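Local coordinates for S-layer domain-containing protein (Ruminiclostridium thermocellum ATCC 27405, PDB 4QVS) that is of unknown function but, as an S-layer domain-containing protein with a concanavalin A-like lectin/glucanase domain, may act at the cell surface, possibly binding carbohydrate, at residues K98-T103 with I110-T115. Residues are numbered along the deposited sequence; the frame is centred on the assembly and turned at random.
Sequences KYMRLT and IKFAMT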
loop_
_atom_site.group_PDB
_atom_site.type_symbol
_atom_site.label_atom_id
_atom_site.label_comp_id
_atom_site.label_asym_id
_atom_site.label_seq_id
_atom_site.Cartn_x
_atom_site.Cartn_y
_atom_site.Cartn_z
ATOM N N LYS A 98 11.731 -25.995 -3.473
ATOM C CA LYS A 98 11.005 -25.836 -4.711
ATOM C C LYS A 98 9.556 -25.570 -4.305
ATOM O O LYS A 98 8.818 -26.488 -3.914
ATOM C CB LYS A 98 11.082 -27.096 -5.559
ATOM C CG LYS A 98 12.399 -27.298 -6.297
ATOM C CD LYS A 98 12.248 -28.405 -7.349
ATOM C CE LYS A 98 13.529 -28.687 -8.110
ATOM N NZ LYS A 98 14.595 -29.252 -7.242
ATOM N N TYR A 99 9.146 -24.314 -4.388
ATOM C CA TYR A 99 7.826 -23.960 -3.889
ATOM C C TYR A 99 7.410 -22.568 -4.321
ATOM O O TYR A 99 8.234 -21.827 -4.862
ATOM C CB TYR A 99 7.845 -23.970 -2.344
ATOM C CG TYR A 99 8.806 -22.978 -1.651
ATOM C CD1 TYR A 99 8.416 -21.651 -1.367
ATOM C CD2 TYR A 99 10.067 -23.383 -1.228
ATOM C CE1 TYR A 99 9.277 -20.769 -0.732
ATOM C CE2 TYR A 99 10.933 -22.528 -0.587
ATOM C CZ TYR A 99 10.535 -21.220 -0.338
ATOM O OH TYR A 99 11.403 -20.401 0.308
HETATM N N MSE A 100 6.135 -22.243 -4.067
HETATM C CA MSE A 100 5.628 -20.883 -4.268
HETATM C C MSE A 100 4.739 -20.673 -3.076
HETATM O O MSE A 100 4.024 -21.572 -2.655
HETATM C CB MSE A 100 5.116 -20.615 -5.672
HETATM C CG MSE A 100 3.693 -21.080 -5.884
HETATM SE SE MSE A 100 3.373 -21.250 -7.812
HETATM C CE MSE A 100 1.569 -21.602 -7.266
ATOM N N ARG A 101 4.848 -19.491 -2.478
ATOM C CA ARG A 101 4.200 -19.188 -1.234
ATOM C C ARG A 101 3.745 -17.704 -1.128
ATOM O O ARG A 101 4.516 -16.807 -1.431
ATOM C CB ARG A 101 5.256 -19.436 -0.200
ATOM C CG ARG A 101 4.837 -19.297 1.236
ATOM C CD ARG A 101 5.908 -19.900 2.135
ATOM N NE ARG A 101 7.219 -19.227 2.022
ATOM C CZ ARG A 101 8.223 -19.401 2.879
ATOM N NH1 ARG A 101 8.098 -20.231 3.897
ATOM N NH2 ARG A 101 9.380 -18.745 2.718
ATOM N N LEU A 102 2.531 -17.466 -0.672
ATOM C CA LEU A 102 2.039 -16.073 -0.546
ATOM C C LEU A 102 2.072 -15.829 0.932
ATOM O O LEU A 102 1.608 -16.669 1.699
ATOM C CB LEU A 102 0.622 -15.869 -1.072
ATOM C CG LEU A 102 0.057 -14.429 -0.924
ATOM C CD1 LEU A 102 0.694 -13.479 -1.901
ATOM C CD2 LEU A 102 -1.434 -14.440 -1.155
ATOM N N THR A 103 2.651 -14.697 1.343
ATOM C CA THR A 103 2.751 -14.392 2.726
ATOM C C THR A 103 2.251 -12.967 3.066
ATOM O O THR A 103 2.278 -12.051 2.228
ATOM C CB THR A 103 4.196 -14.485 3.156
ATOM O OG1 THR A 103 4.968 -13.631 2.330
ATOM C CG2 THR A 103 4.757 -15.952 2.974
ATOM N N ILE A 110 1.745 -7.803 1.507
ATOM C CA ILE A 110 1.726 -9.223 1.161
ATOM C C ILE A 110 2.860 -9.454 0.182
ATOM O O ILE A 110 3.264 -8.536 -0.536
ATOM C CB ILE A 110 0.398 -9.726 0.526
ATOM C CG1 ILE A 110 0.071 -8.987 -0.763
ATOM C CG2 ILE A 110 -0.743 -9.615 1.513
ATOM C CD1 ILE A 110 -1.270 -9.340 -1.397
ATOM N N LYS A 111 3.382 -10.670 0.191
ATOM C CA LYS A 111 4.466 -11.037 -0.695
ATOM C C LYS A 111 4.225 -12.395 -1.305
ATOM O O LYS A 111 3.791 -13.338 -0.645
ATOM C CB LYS A 111 5.778 -11.119 0.067
ATOM C CG LYS A 111 6.975 -11.430 -0.820
ATOM C CD LYS A 111 8.277 -11.243 -0.071
ATOM C CE LYS A 111 8.471 -12.395 0.912
ATOM N NZ LYS A 111 9.500 -12.094 1.941
ATOM N N PHE A 112 4.551 -12.487 -2.574
ATOM C CA PHE A 112 4.451 -13.719 -3.273
ATOM C C PHE A 112 5.867 -14.055 -3.664
ATOM O O PHE A 112 6.615 -13.205 -4.076
ATOM C CB PHE A 112 3.536 -13.581 -4.472
ATOM C CG PHE A 112 3.441 -14.801 -5.268
ATOM C CD1 PHE A 112 2.871 -15.949 -4.714
ATOM C CD2 PHE A 112 3.935 -14.841 -6.543
ATOM C CE1 PHE A 112 2.798 -17.125 -5.437
ATOM C CE2 PHE A 112 3.871 -16.025 -7.280
ATOM C CZ PHE A 112 3.300 -17.171 -6.719
ATOM N N ALA A 113 6.223 -15.305 -3.481
ATOM C CA ALA A 113 7.579 -15.810 -3.755
ATOM C C ALA A 113 7.505 -17.137 -4.468
ATOM O O ALA A 113 6.613 -17.927 -4.184
ATOM C CB ALA A 113 8.352 -15.992 -2.471
HETATM N N MSE A 114 8.407 -17.335 -5.429
HETATM C CA MSE A 114 8.565 -18.580 -6.168
HETATM C C MSE A 114 10.025 -18.834 -6.115
HETATM O O MSE A 114 10.822 -17.883 -6.265
HETATM C CB MSE A 114 8.255 -18.471 -7.657
HETATM C CG MSE A 114 6.839 -17.946 -7.940
HETATM SE SE MSE A 114 6.197 -18.431 -9.730
HETATM C CE MSE A 114 6.451 -20.376 -9.647
ATOM N N THR A 115 10.399 -20.096 -5.883
ATOM C CA THR A 115 11.799 -20.465 -5.867
ATOM C C THR A 115 11.980 -21.910 -6.268
ATOM O O THR A 115 11.103 -22.795 -6.117
ATOM C CB THR A 115 12.490 -20.259 -4.501
ATOM O OG1 THR A 115 13.897 -20.463 -4.620
ATOM C CG2 THR A 115 11.993 -21.211 -3.486
#
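Ile110 brings its CA against Thr103 O, a CA-H...O contact beside the first of three hydrogen-bonded pairs. There Lys111 and Thr103 exchange two backbone bonds, each 2.7 Å between N and O. Their side chains run alongside each other, Thr103 OG1 3.5 Å from Lys111 CB; OG1 is hydrogen-bonded to Glu105 and Lys111 NZ to Tyr192 OH of the second subunit. On the other face, Phe112 CB meets Leu102 CD1 at 3.8 Å, and its ring leans toward the Met114-Met100 pair, CZ 4.0 Å from Met100 CG. Ala113 pairs in the middle with Arg101, which forms salt bridges with Glu122 and with Asp190 of the second subunit. The selenomethionines Met114 and Met100 lie side by side, Met114 CE 3.7 Å from Met100 SE. Thr115 and Tyr99 form the last pair, both N-to-O bonds 3.0 Å. Thr115 CG2, between its backbone N and carbonyl carbon, makes a CH-pi contact over one face of the Tyr99 ring. Met100 and Leu102 pack on strand 71-79, while Tyr99, Arg101 and Lys111 meet the second subunit, which also touches Met114. The hairpin supplies the central strands of a four-stranded antiparallel sheet, consistent with the concanavalin A-like jelly-roll fold.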